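Local structure of thin, isoform D (Drosophila melanogaster, 6XG7) at residues R49-G54 / G285-S290; Y141-T146 / C156-H161; Q185-H190 / S205-I210; P189-V194 / F235-A240; S228-F233 / N254-I259. The protein probably acts as a zinc-binding ubiquitin ligase, and the chain here is its NHL-repeat region, a beta-propeller associated with protein-protein interaction. One frame throughout, in Å; residues are numbered along the deposited sequence. Where two conformers were deposited one is given.

Contact 1 (R49-G54 / G285-S290); sequences RGLAVG and GVAIMS
Leu51 and Val53 of one inner propeller strand pack against Gly285 and Ala287 of another, where the first and last NHL repeats meet and the ring of blades closes. Strands 51-54 and 285-288 run in nearly the same direction, 22° apart, but they belong to separate sheets. Direct backbone pairing is confined to one end, where Gly285 N donates to Arg49 O over 2.9 Å, the donor standing above the carbonyl plane. Beyond it the strands diverge enough for water to enter: one water accepts from Leu51 N, and a second lies within hydrogen-bonding reach of both Leu51 O and Val286 O, sharing its protons among several acceptors.

Residue size follows the spacing. At Gly285 the backbones are so close that a CB would fall 2.8 Å from Leu51 N, which explains the glycine. Two residues on there is room for a methyl, and Ala287 CB fills it, approaching the side chain of Leu51 and resting 4.0 Å from Val53 CG2. The methyl suits the place because it occupies the space without pushing the sheets apart. Leu51 turns CG anti to its own nitrogen (chi1 -166°), and CD2 then comes to 3.9 Å from Gly285 O. Leu295, from the next strand of the last blade, also packs on Leu51 and Val53. At the far end the branch of Val53 that lies anti to the carbonyl carbon, CG2, meets both Ile288 O, at 3.7 Å, and Met289 CG, at 4.1 Å.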
# COMPACT_ATOMS: atom_id res chain seq x y z
N ARG A 49 7.17 -5.21 1.91
CA ARG A 49 6.77 -3.85 1.54
C ARG A 49 5.26 -3.71 1.52
O ARG A 49 4.67 -3.37 2.55
CB ARG A 49 7.46 -3.44 0.23
CG ARG A 49 8.98 -3.36 0.40
CD ARG A 49 9.63 -2.57 -0.70
NE ARG A 49 11.09 -2.71 -0.70
CZ ARG A 49 11.95 -1.81 -0.23
NH1 ARG A 49 11.54 -0.67 0.33
NH2 ARG A 49 13.26 -2.07 -0.31
N GLY A 50 4.63 -3.95 0.38
CA GLY A 50 3.20 -3.80 0.29
C GLY A 50 2.44 -4.85 1.08
O GLY A 50 2.91 -5.96 1.33
N LEU A 51 1.24 -4.47 1.48
CA LEU A 51 0.33 -5.31 2.22
C LEU A 51 -1.08 -5.10 1.69
O LEU A 51 -1.45 -3.99 1.32
CB LEU A 51 0.38 -4.83 3.68
CG LEU A 51 -0.17 -5.61 4.84
CD1 LEU A 51 0.38 -7.02 4.82
CD2 LEU A 51 0.24 -4.87 6.11
N ALA A 52 -1.88 -6.15 1.70
CA ALA A 52 -3.27 -6.02 1.29
C ALA A 52 -4.11 -7.00 2.09
O ALA A 52 -3.59 -7.98 2.62
CB ALA A 52 -3.44 -6.32 -0.20
N VAL A 53 -5.41 -6.74 2.14
CA VAL A 53 -6.38 -7.69 2.68
C VAL A 53 -7.15 -8.31 1.52
O VAL A 53 -7.62 -7.60 0.63
CB VAL A 53 -7.31 -7.05 3.72
CG1 VAL A 53 -8.40 -8.02 4.16
CG2 VAL A 53 -6.49 -6.67 4.93
N GLY A 54 -7.23 -9.63 1.52
CA GLY A 54 -7.95 -10.35 0.50
C GLY A 54 -9.24 -10.93 1.04
O GLY A 54 -9.65 -10.63 2.17
N GLY A 285 3.84 -0.86 3.82
CA GLY A 285 2.41 -0.92 3.55
C GLY A 285 1.56 -0.97 4.81
O GLY A 285 2.00 -1.36 5.91
N VAL A 286 0.29 -0.61 4.64
CA VAL A 286 -0.72 -0.68 5.68
C VAL A 286 -2.01 -1.15 5.02
O VAL A 286 -2.23 -0.90 3.83
CB VAL A 286 -0.88 0.67 6.42
CG1 VAL A 286 -1.43 1.72 5.51
CG2 VAL A 286 -1.74 0.54 7.68
N ALA A 287 -2.84 -1.86 5.78
CA ALA A 287 -4.12 -2.33 5.27
C ALA A 287 -5.09 -2.47 6.45
O ALA A 287 -4.68 -2.45 7.61
CB ALA A 287 -3.97 -3.65 4.50
N ILE A 288 -6.37 -2.61 6.13
CA ILE A 288 -7.43 -2.64 7.14
C ILE A 288 -8.38 -3.81 6.85
O ILE A 288 -8.89 -3.95 5.73
CB ILE A 288 -8.16 -1.28 7.21
CG1 ILE A 288 -9.24 -1.23 8.30
CG2 ILE A 288 -8.75 -0.87 5.89
CD1 ILE A 288 -8.70 -1.24 9.68
N MET A 289 -8.57 -4.68 7.84
CA MET A 289 -9.52 -5.79 7.72
C MET A 289 -10.94 -5.29 7.92
O MET A 289 -11.17 -4.20 8.44
CB MET A 289 -9.26 -6.86 8.78
CG MET A 289 -8.02 -7.73 8.60
SD MET A 289 -7.87 -8.98 9.89
CE MET A 289 -6.34 -9.78 9.46
N SER A 290 -11.90 -6.13 7.55
CA SER A 290 -13.31 -5.75 7.65
C SER A 290 -13.76 -5.52 9.08
O SER A 290 -14.77 -4.85 9.29
CB SER A 290 -14.19 -6.83 7.00
OG SER A 290 -14.16 -8.02 7.76
O HOH W 1 -0.03 -1.53 1.37
O HOH W 2 -3.72 -1.72 1.52

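Contact 2 (Y141-T146 / C156-H161); sequences YPWGVT and CDKENH
Backbone bonds bind Trp143 and Gly144 to Cys156 in antiparallel fashion: Trp143 N donates to Cys156 O, and Cys156 N donates to Gly144 O, each over 2.9 Å. A longer bond, 3.2 Å from Lys158 N to Tyr141 O, comes from well above the carbonyl plane as the second segment turns into a 3-10 stretch. Pro142 faces Asp157 as a non-hydrogen-bonded pair, a position where lacking an N-H costs the hairpin nothing; its CA-H instead points at Cys156 O, 3.4 Å away.

The apolar contacts are made by aliphatic parts of charged residues. Lys158 runs alongside Trp143, pointing the same way, with CE 3.7 Å from CE3 of the indole. Glu159 crosses Tyr141 and sets CG 3.5 Å from CD2 of the phenol ring.

Charges are settled beside these contacts. Bends at chi3 and chi4 of Lys158 (both 78°) carry NZ to Glu159 OE2, a 2.9 Å salt bridge on the anti side of the carboxylate. Asp157 OD2 takes Asn160 ND2 on its syn side and also pairs with Arg162. Asp157, Asn160, His161 and Arg162 spell the D-x-x-N-H-R signature of an NHL repeat, set where the inner hairpin of a propeller blade ends.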
# COMPACT_ATOMS: atom_id res chain seq x y z
N TYR A 141 9.61 2.64 -11.85
CA TYR A 141 9.49 2.10 -10.50
C TYR A 141 8.05 2.19 -10.01
O TYR A 141 7.73 2.99 -9.12
CB TYR A 141 10.45 2.77 -9.51
CG TYR A 141 11.87 2.76 -10.01
CD1 TYR A 141 12.69 1.63 -9.90
CD2 TYR A 141 12.40 3.88 -10.62
CE1 TYR A 141 13.99 1.63 -10.39
CE2 TYR A 141 13.68 3.89 -11.12
CZ TYR A 141 14.47 2.78 -11.00
OH TYR A 141 15.74 2.84 -11.51
N PRO A 142 7.16 1.39 -10.57
CA PRO A 142 5.81 1.32 -9.99
C PRO A 142 5.90 0.78 -8.58
O PRO A 142 6.63 -0.17 -8.30
CB PRO A 142 5.08 0.35 -10.92
CG PRO A 142 6.15 -0.57 -11.41
CD PRO A 142 7.39 0.30 -11.53
N TRP A 143 5.15 1.41 -7.68
CA TRP A 143 5.28 1.12 -6.26
C TRP A 143 3.93 0.69 -5.70
O TRP A 143 3.57 -0.48 -5.79
CB TRP A 143 5.91 2.30 -5.51
CG TRP A 143 6.55 1.88 -4.21
CD1 TRP A 143 5.90 1.53 -3.05
CD2 TRP A 143 7.94 1.74 -3.93
NE1 TRP A 143 6.81 1.18 -2.09
CE2 TRP A 143 8.06 1.29 -2.60
CE3 TRP A 143 9.10 1.93 -4.68
CZ2 TRP A 143 9.29 1.05 -1.99
CZ3 TRP A 143 10.34 1.69 -4.07
CH2 TRP A 143 10.41 1.26 -2.74
N GLY A 144 3.14 1.61 -5.15
CA GLY A 144 1.82 1.24 -4.68
C GLY A 144 0.86 0.96 -5.82
O GLY A 144 0.94 1.55 -6.91
N VAL A 145 -0.09 0.08 -5.55
CA VAL A 145 -1.15 -0.26 -6.49
C VAL A 145 -2.43 -0.52 -5.70
O VAL A 145 -2.40 -1.06 -4.59
CB VAL A 145 -0.74 -1.45 -7.38
CG1 VAL A 145 -0.51 -2.72 -6.57
CG2 VAL A 145 -1.74 -1.66 -8.49
N THR A 146 -3.56 -0.09 -6.26
CA THR A 146 -4.85 -0.37 -5.66
C THR A 146 -5.90 -0.45 -6.76
O THR A 146 -5.62 -0.19 -7.94
CB THR A 146 -5.21 0.68 -4.59
OG1 THR A 146 -6.30 0.20 -3.79
CG2 THR A 146 -5.58 2.02 -5.25
N CYS A 156 0.87 4.00 -8.38
CA CYS A 156 1.92 5.06 -8.06
C CYS A 156 3.27 4.84 -8.82
O CYS A 156 4.00 3.86 -8.62
CB CYS A 156 2.27 5.04 -6.58
SG CYS A 156 1.05 5.78 -5.55
N ASP A 157 3.46 5.67 -9.82
CA ASP A 157 4.58 5.52 -10.75
C ASP A 157 5.65 6.45 -10.21
O ASP A 157 5.74 7.62 -10.58
CB ASP A 157 4.07 5.94 -12.13
CG ASP A 157 5.10 5.78 -13.21
OD1 ASP A 157 6.21 5.29 -12.92
OD2 ASP A 157 4.77 6.15 -14.36
N LYS A 158 6.46 5.91 -9.29
CA LYS A 158 7.16 6.74 -8.31
C LYS A 158 8.08 7.75 -8.97
O LYS A 158 8.01 8.95 -8.67
CB LYS A 158 7.93 5.84 -7.34
CG LYS A 158 8.67 6.63 -6.28
CD LYS A 158 9.32 5.72 -5.27
CE LYS A 158 10.62 5.10 -5.76
NZ LYS A 158 11.79 6.04 -5.72
N GLU A 159 9.00 7.29 -9.82
CA GLU A 159 9.98 8.22 -10.38
C GLU A 159 9.44 9.02 -11.55
O GLU A 159 10.14 9.91 -12.04
CB GLU A 159 11.28 7.49 -10.73
CG GLU A 159 12.11 7.16 -9.50
CD GLU A 159 12.37 8.37 -8.65
OE1 GLU A 159 12.90 9.37 -9.19
OE2 GLU A 159 12.00 8.33 -7.45
N ASN A 160 8.21 8.77 -11.99
CA ASN A 160 7.54 9.67 -12.92
C ASN A 160 6.60 10.64 -12.20
O ASN A 160 5.90 11.41 -12.85
CB ASN A 160 6.79 8.89 -13.99
CG ASN A 160 7.71 8.19 -14.96
OD1 ASN A 160 8.84 8.62 -15.21
ND2 ASN A 160 7.24 7.08 -15.52
N HIS A 161 6.58 10.61 -10.86
CA HIS A 161 5.84 11.56 -10.03
C HIS A 161 4.37 11.66 -10.45
O HIS A 161 3.78 12.73 -10.53
CB HIS A 161 6.55 12.91 -9.99
CG HIS A 161 8.00 12.79 -9.62
ND1 HIS A 161 8.42 12.36 -8.38
CD2 HIS A 161 9.12 13.00 -10.35
CE1 HIS A 161 9.74 12.33 -8.35
NE2 HIS A 161 10.19 12.71 -9.54

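Contact 3 (Q185-H190 / S205-I210); sequences QLEHPH and SNNHRI
Ser205 OG is held by two groups: His190 ND1 donates to it over 2.9 Å, with the hydroxyl tilted 33° from the ring plane, and Pro236 O of the next blade is its other partner. The same ND1 makes a weak bond to His188 O, so the one N-H is shared, chiefly with the serine and weakly with the loop carbonyl. A leucine in place of His190 would probably leave Ser205 OG without its nitrogen donor and the loop at His188 freer to move. Serine suits its site because a small hydroxyl can serve two blades in a buried corner.

Further along, Asn206 N donates to Glu187 O over 3.0 Å, and a water joins Glu187 OE1 to Asn206 ND2. Asn206 ND2 also lies 3.5 Å above the plane of the His188 ring, over its centre, in the conformer given. The 3-10 turn 205-207 sits where two strands of a propeller blade connect, and a G1 bulge follows, with His208 and Arg209 both opposite Asp204. Asn207 crosses the CB and CG of Glu187, its amide hydrogen-bonded to Asp204 and Arg181. Arg209 leaves its backbone with CG between N and carbonyl carbon (chi1 67°), then runs extended; NE forms a salt bridge with Asp204, while NH2 bonds weakly to Gln185 O at 2.9 Å.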
# COMPACT_ATOMS: atom_id res chain seq x y z
N GLN A 185 0.89 18.31 -7.41
CA GLN A 185 2.22 17.81 -7.71
C GLN A 185 2.66 16.81 -6.65
O GLN A 185 2.14 16.78 -5.53
CB GLN A 185 3.21 18.98 -7.84
CG GLN A 185 2.90 19.86 -9.05
CD GLN A 185 3.75 21.10 -9.12
OE1 GLN A 185 4.13 21.66 -8.09
NE2 GLN A 185 4.02 21.57 -10.33
N LEU A 186 3.60 15.95 -7.04
CA LEU A 186 4.03 14.84 -6.21
C LEU A 186 5.54 14.70 -6.27
O LEU A 186 6.16 14.99 -7.30
CB LEU A 186 3.41 13.53 -6.72
CG LEU A 186 1.88 13.45 -6.76
CD1 LEU A 186 1.42 12.25 -7.59
CD2 LEU A 186 1.35 13.37 -5.32
N GLU A 187 6.13 14.27 -5.16
CA GLU A 187 7.57 14.00 -5.08
C GLU A 187 7.75 12.62 -4.48
O GLU A 187 7.55 12.43 -3.27
CB GLU A 187 8.29 15.06 -4.24
CG GLU A 187 8.46 16.38 -4.93
CD GLU A 187 9.48 16.30 -6.05
OE1 GLU A 187 10.29 15.35 -6.10
OE2 GLU A 187 9.46 17.22 -6.89
N HIS A 188 8.12 11.66 -5.32
CA HIS A 188 8.38 10.30 -4.87
C HIS A 188 7.15 9.70 -4.19
O HIS A 188 7.26 9.20 -3.07
CB HIS A 188 9.53 10.23 -3.86
CG HIS A 188 10.88 10.59 -4.42
ND1 HIS A 188 12.00 9.83 -4.19
CD2 HIS A 188 11.28 11.64 -5.17
CE1 HIS A 188 13.04 10.38 -4.78
NE2 HIS A 188 12.63 11.48 -5.38
N PRO A 189 5.98 9.72 -4.83
CA PRO A 189 4.81 9.08 -4.22
C PRO A 189 5.04 7.58 -4.15
O PRO A 189 5.57 6.97 -5.08
CB PRO A 189 3.68 9.43 -5.19
CG PRO A 189 4.40 9.49 -6.54
CD PRO A 189 5.72 10.14 -6.22
N HIS A 190 4.63 6.98 -3.03
CA HIS A 190 4.84 5.55 -2.80
C HIS A 190 3.55 4.74 -2.81
O HIS A 190 3.47 3.77 -3.55
CB HIS A 190 5.61 5.29 -1.50
CG HIS A 190 7.08 5.56 -1.60
ND1 HIS A 190 7.60 6.83 -1.61
CD2 HIS A 190 8.14 4.72 -1.71
CE1 HIS A 190 8.92 6.77 -1.70
NE2 HIS A 190 9.27 5.50 -1.77
N SER A 205 5.40 11.18 -0.53
CA SER A 205 6.36 10.95 0.55
C SER A 205 7.31 12.12 0.77
O SER A 205 7.50 12.56 1.90
CB SER A 205 7.11 9.65 0.30
OG SER A 205 6.18 8.60 0.12
N ASN A 206 7.95 12.61 -0.29
CA ASN A 206 8.98 13.62 -0.10
C ASN A 206 8.40 15.01 0.11
O ASN A 206 9.16 15.94 0.40
CB ASN A 206 10.00 13.62 -1.25
CG ASN A 206 11.08 12.57 -1.07
OD1 ASN A 206 10.98 11.68 -0.23
ND2 ASN A 206 12.13 12.69 -1.85
N ASN A 207 7.09 15.17 0.00
CA ASN A 207 6.40 16.37 0.44
C ASN A 207 5.73 16.21 1.80
O ASN A 207 5.01 17.11 2.25
CB ASN A 207 5.39 16.79 -0.61
CG ASN A 207 6.04 17.29 -1.88
OD1 ASN A 207 7.11 17.91 -1.85
ND2 ASN A 207 5.39 17.01 -3.00
N HIS A 208 5.93 15.07 2.47
CA HIS A 208 5.47 14.88 3.85
C HIS A 208 3.97 15.14 3.99
O HIS A 208 3.51 15.74 4.96
CB HIS A 208 6.28 15.74 4.82
CG HIS A 208 7.75 15.59 4.64
ND1 HIS A 208 8.40 14.40 4.88
CD2 HIS A 208 8.69 16.46 4.23
CE1 HIS A 208 9.69 14.54 4.62
NE2 HIS A 208 9.89 15.79 4.23
N ARG A 209 3.21 14.66 3.02
CA ARG A 209 1.78 14.92 3.01
C ARG A 209 1.05 13.80 2.28
O ARG A 209 1.65 13.03 1.53
CB ARG A 209 1.47 16.28 2.36
CG ARG A 209 1.78 16.31 0.86
CD ARG A 209 1.69 17.68 0.25
NE ARG A 209 1.98 17.61 -1.17
CZ ARG A 209 2.01 18.66 -1.98
NH1 ARG A 209 1.72 19.86 -1.51
NH2 ARG A 209 2.30 18.51 -3.25
N ILE A 210 -0.25 13.73 2.53
CA ILE A 210 -1.16 12.93 1.73
C ILE A 210 -1.91 13.88 0.81
O ILE A 210 -2.38 14.95 1.23
CB ILE A 210 -2.13 12.13 2.62
CG1 ILE A 210 -1.56 10.71 2.90
CG2 ILE A 210 -3.45 11.89 1.92
CD1 ILE A 210 -0.24 10.65 3.55
O HOH W 3 12.05 15.02 -3.80

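Contact 4 (P189-V194 / F235-A240); sequences PHYIAV and FPRGVA
The guanidinium of Arg237 lies flat on the imidazole of His190, their centres 3.8 Å apart and their planes 22° from parallel. NE stands over the middle of the imidazole, while His190 NE2 sits 3.4 Å from CZ of Arg237, beneath the centre of the guanidinium. A bend at chi2 (-109°) folds the arginine back over the ring. Stacking of this kind leaves the N-H groups at the guanidinium edge available, and NH1 makes a salt bridge with Glu284. With an alanine here, Glu284 would probably lose one of its charged mates and this face of His190 its flat cover.

Tyr191 takes a different attitude. Its ring lies obliquely against the Arg237-Gly238 peptide, CD2 being 3.3 Å from Arg237 C and 3.4 Å from Gly238 N, and its hydroxyl is hydrogen-bonded to the same Glu284.

Farther on the contact is aliphatic. Val239 is modelled in two conformers; in the one described, CG2 points between the backbone N and carbonyl carbon and reaches Ile192 N at 3.5 Å. Ala193 CB rests 4.0 Å from Ala240 CA. Nearby, a water lies within hydrogen-bonding reach of Val239 O and, more weakly, of Ile192 O. No direct backbone bond joins these two segments; residues 190-193 and 237-240 run almost parallel, as inner strands of neighbouring blades do round the axis of a beta-propeller.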
# COMPACT_ATOMS: atom_id res chain seq x y z
N PRO A 189 5.98 9.72 -4.83
CA PRO A 189 4.81 9.08 -4.22
C PRO A 189 5.04 7.58 -4.15
O PRO A 189 5.57 6.97 -5.08
CB PRO A 189 3.68 9.43 -5.19
CG PRO A 189 4.40 9.49 -6.54
CD PRO A 189 5.72 10.14 -6.22
N HIS A 190 4.63 6.98 -3.03
CA HIS A 190 4.84 5.55 -2.80
C HIS A 190 3.55 4.74 -2.81
O HIS A 190 3.47 3.77 -3.55
CB HIS A 190 5.61 5.29 -1.50
CG HIS A 190 7.08 5.56 -1.60
ND1 HIS A 190 7.60 6.83 -1.61
CD2 HIS A 190 8.14 4.72 -1.71
CE1 HIS A 190 8.92 6.77 -1.70
NE2 HIS A 190 9.27 5.50 -1.77
N TYR A 191 2.58 5.04 -1.96
CA TYR A 191 1.42 4.20 -1.80
C TYR A 191 0.13 4.96 -2.09
O TYR A 191 0.10 6.19 -2.20
CB TYR A 191 1.41 3.55 -0.41
CG TYR A 191 2.51 2.53 -0.20
CD1 TYR A 191 2.33 1.20 -0.57
CD2 TYR A 191 3.72 2.88 0.39
CE1 TYR A 191 3.32 0.26 -0.37
CE2 TYR A 191 4.73 1.93 0.59
CZ TYR A 191 4.52 0.62 0.21
OH TYR A 191 5.48 -0.34 0.41
N ILE A 192 -0.95 4.18 -2.24
CA ILE A 192 -2.19 4.70 -2.80
C ILE A 192 -3.37 3.89 -2.29
O ILE A 192 -3.28 2.68 -2.05
CB ILE A 192 -2.10 4.71 -4.35
CG1 ILE A 192 -3.29 5.40 -5.01
CG2 ILE A 192 -1.91 3.28 -4.89
CD1 ILE A 192 -2.99 5.71 -6.48
N ALA A 193 -4.52 4.56 -2.17
CA ALA A 193 -5.77 3.93 -1.80
C ALA A 193 -6.89 4.68 -2.51
O ALA A 193 -6.75 5.86 -2.82
CB ALA A 193 -6.00 3.96 -0.29
N VAL A 194 -7.99 4.00 -2.78
CA VAL A 194 -9.15 4.62 -3.41
C VAL A 194 -10.37 4.33 -2.53
O VAL A 194 -10.65 3.17 -2.21
CB VAL A 194 -9.37 4.12 -4.85
CG1 VAL A 194 -10.61 4.77 -5.45
CG2 VAL A 194 -8.18 4.45 -5.71
N PHE A 235 8.03 11.61 5.68
CA PHE A 235 8.20 10.54 4.70
C PHE A 235 7.12 9.46 4.84
O PHE A 235 7.44 8.28 5.00
CB PHE A 235 9.59 9.93 4.76
CG PHE A 235 10.70 10.90 4.49
CD1 PHE A 235 10.91 11.41 3.21
CD2 PHE A 235 11.55 11.30 5.51
CE1 PHE A 235 11.93 12.29 2.96
CE2 PHE A 235 12.58 12.18 5.26
CZ PHE A 235 12.77 12.68 3.98
N PRO A 236 5.85 9.84 4.75
CA PRO A 236 4.79 8.83 4.87
C PRO A 236 4.89 7.78 3.77
O PRO A 236 5.31 8.07 2.64
CB PRO A 236 3.50 9.65 4.75
CG PRO A 236 3.90 10.87 3.94
CD PRO A 236 5.33 11.16 4.35
N ARG A 237 4.49 6.55 4.10
CA ARG A 237 4.55 5.42 3.17
C ARG A 237 3.14 4.84 2.99
O ARG A 237 2.32 5.45 2.31
CB ARG A 237 5.60 4.39 3.62
CG ARG A 237 7.02 4.91 3.50
CD ARG A 237 7.75 4.24 2.38
NE ARG A 237 8.93 5.00 2.00
CZ ARG A 237 10.00 4.49 1.41
NH1 ARG A 237 10.06 3.19 1.11
NH2 ARG A 237 11.01 5.28 1.11
N GLY A 238 2.86 3.68 3.57
CA GLY A 238 1.58 3.04 3.31
C GLY A 238 0.39 3.92 3.65
O GLY A 238 0.40 4.69 4.60
N VAL A 239 -0.65 3.78 2.83
CA VAL A 239 -1.94 4.40 3.10
C VAL A 239 -3.04 3.38 2.85
O VAL A 239 -2.93 2.52 1.96
CB VAL A 239 -2.21 5.68 2.29
CG1 VAL A 239 -1.31 6.80 2.71
CG2 VAL A 239 -2.12 5.44 0.80
N ALA A 240 -4.11 3.48 3.63
CA ALA A 240 -5.27 2.63 3.44
C ALA A 240 -6.51 3.43 3.81
O ALA A 240 -6.43 4.45 4.50
CB ALA A 240 -5.21 1.37 4.30
O HOH W 4 -4.55 0.66 0.33

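Contact 5 (S228-F233 / N254-I259); sequences SDDGQF and NNRIQI
Arg256 reaches from its strand into the loop 228-233 and grips the carbonyls of Ser228, Asp229 and Gln232. From CB the chain sets out with CG between the backbone N and carbonyl carbon (chi1 67°), and CG, CD and NE continue fully extended past Thr269. NE forms a salt bridge with Asp251, which, with the bonds at NH2, helps to fix the rotation of the guanidinium. At the tip NH1 bonds weakly to Ser228 O, at 3.1 Å, and donates over 2.9 Å to a water that in turn donates a hydrogen bond to Asp230 OD1. NH2 holds two carbonyls, Asp229 O at 2.9 Å and Gln232 O at 2.8 Å.

Those two carbonyls belong to the first and last residues of a type II beta turn, here a loop at the outer part of an NHL propeller blade. Gln232 N closes the turn on Asp229 O from the face opposite Arg256. Gly231 takes the third position, whose positive phi (85°) glycine accepts readily. Its N-H is met by Gln258 OE1 at 2.8 Å, in the carbonyl plane and on a lone pair. The other end of that amide, NE2, donates to Gln232 O over 2.8 Å from the face opposite Arg256 NH2, and lies 3.5 Å from Phe233 CD1.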
# COMPACT_ATOMS: atom_id res chain seq x y z
N SER A 228 6.37 16.33 13.40
CA SER A 228 6.16 15.19 14.28
C SER A 228 5.00 15.36 15.24
O SER A 228 4.77 14.48 16.07
CB SER A 228 7.44 14.87 15.07
OG SER A 228 7.78 15.94 15.92
N ASP A 229 4.25 16.46 15.15
CA ASP A 229 3.04 16.57 15.95
C ASP A 229 1.94 15.71 15.34
O ASP A 229 2.04 15.22 14.22
CB ASP A 229 2.55 18.01 16.01
CG ASP A 229 3.54 18.95 16.67
OD1 ASP A 229 4.15 18.57 17.69
OD2 ASP A 229 3.67 20.08 16.16
N ASP A 230 0.85 15.56 16.10
CA ASP A 230 -0.33 14.88 15.58
C ASP A 230 -0.76 15.52 14.27
O ASP A 230 -0.86 16.75 14.18
CB ASP A 230 -1.47 14.96 16.61
CG ASP A 230 -1.21 14.13 17.87
OD1 ASP A 230 -0.26 13.31 17.88
OD2 ASP A 230 -1.96 14.29 18.85
N GLY A 231 -0.97 14.70 13.24
CA GLY A 231 -1.41 15.21 11.95
C GLY A 231 -0.32 15.70 11.03
O GLY A 231 -0.63 16.16 9.92
N GLN A 232 0.94 15.61 11.44
CA GLN A 232 2.09 15.93 10.61
C GLN A 232 2.85 14.64 10.31
O GLN A 232 2.76 13.66 11.06
CB GLN A 232 3.02 16.90 11.35
CG GLN A 232 2.34 18.19 11.72
CD GLN A 232 3.28 19.14 12.41
OE1 GLN A 232 4.07 18.74 13.26
NE2 GLN A 232 3.20 20.42 12.05
N PHE A 233 3.59 14.65 9.20
CA PHE A 233 4.27 13.45 8.73
C PHE A 233 5.74 13.71 8.47
O PHE A 233 6.16 14.85 8.21
CB PHE A 233 3.68 12.94 7.40
CG PHE A 233 2.20 12.70 7.42
CD1 PHE A 233 1.64 11.76 8.24
CD2 PHE A 233 1.38 13.42 6.58
CE1 PHE A 233 0.27 11.53 8.23
CE2 PHE A 233 0.01 13.20 6.58
CZ PHE A 233 -0.53 12.25 7.41
N ASN A 254 8.32 8.99 11.40
CA ASN A 254 8.00 9.16 12.81
C ASN A 254 7.69 7.83 13.49
O ASN A 254 7.24 7.83 14.64
CB ASN A 254 6.80 10.10 12.96
CG ASN A 254 7.16 11.53 12.66
OD1 ASN A 254 8.20 12.04 13.10
ND2 ASN A 254 6.30 12.20 11.92
N ASN A 255 7.86 6.72 12.78
CA ASN A 255 7.71 5.38 13.35
C ASN A 255 6.37 5.19 14.04
O ASN A 255 6.29 4.72 15.18
CB ASN A 255 8.90 5.06 14.26
CG ASN A 255 10.21 5.14 13.51
OD1 ASN A 255 10.50 4.28 12.67
ND2 ASN A 255 10.97 6.18 13.76
N ARG A 256 5.29 5.56 13.34
CA ARG A 256 3.96 5.51 13.92
C ARG A 256 2.91 5.39 12.83
O ARG A 256 3.14 5.70 11.66
CB ARG A 256 3.69 6.76 14.75
CG ARG A 256 3.60 8.03 13.95
CD ARG A 256 3.53 9.26 14.81
NE ARG A 256 3.51 10.47 13.99
CZ ARG A 256 3.35 11.69 14.47
NH1 ARG A 256 3.19 11.87 15.78
NH2 ARG A 256 3.36 12.74 13.66
N ILE A 257 1.74 4.90 13.24
CA ILE A 257 0.54 4.89 12.41
C ILE A 257 -0.33 6.05 12.86
O ILE A 257 -0.48 6.29 14.06
CB ILE A 257 -0.23 3.57 12.58
CG1 ILE A 257 0.62 2.38 12.13
CG2 ILE A 257 -1.57 3.61 11.88
CD1 ILE A 257 1.17 2.47 10.77
N GLN A 258 -0.90 6.78 11.90
CA GLN A 258 -1.89 7.81 12.20
C GLN A 258 -3.20 7.46 11.50
O GLN A 258 -3.21 6.94 10.38
CB GLN A 258 -1.41 9.19 11.76
CG GLN A 258 -0.20 9.67 12.51
CD GLN A 258 0.03 11.13 12.30
OE1 GLN A 258 -0.80 11.95 12.68
NE2 GLN A 258 1.14 11.48 11.67
N ILE A 259 -4.31 7.75 12.18
CA ILE A 259 -5.65 7.52 11.68
C ILE A 259 -6.35 8.87 11.60
O ILE A 259 -6.25 9.68 12.53
CB ILE A 259 -6.45 6.58 12.61
CG1 ILE A 259 -5.63 5.33 12.93
CG2 ILE A 259 -7.81 6.24 11.99
CD1 ILE A 259 -6.33 4.39 13.94
O HOH W 5 2.38 13.46 18.11

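Contacts 1 to 4 are buried; only contact 5, farthest out, is partly exposed. Contacts 1 and 4, nearest the middle of the propeller, both set near-parallel inner strands of different blades side by side, contact 1 with small apolar groups and one backbone bond, contact 4 with a guanidinium-imidazole stack. They also meet, Val286 packing on Gly238, and Glu284 pairs with both Arg49 and Arg237. Contacts 2 and 3 share one continuous sheet, and Gly144 N probably bonds to His190 O between them; contact 2 pairs strands, whereas contact 3 ties down a loop. Contact 5 relies on side-chain bonds to carbonyls. Its Arg256 corresponds to Arg209 of contact 3, each the second residue of a G1 bulge and salt-bridged to the aspartate the bulge faces.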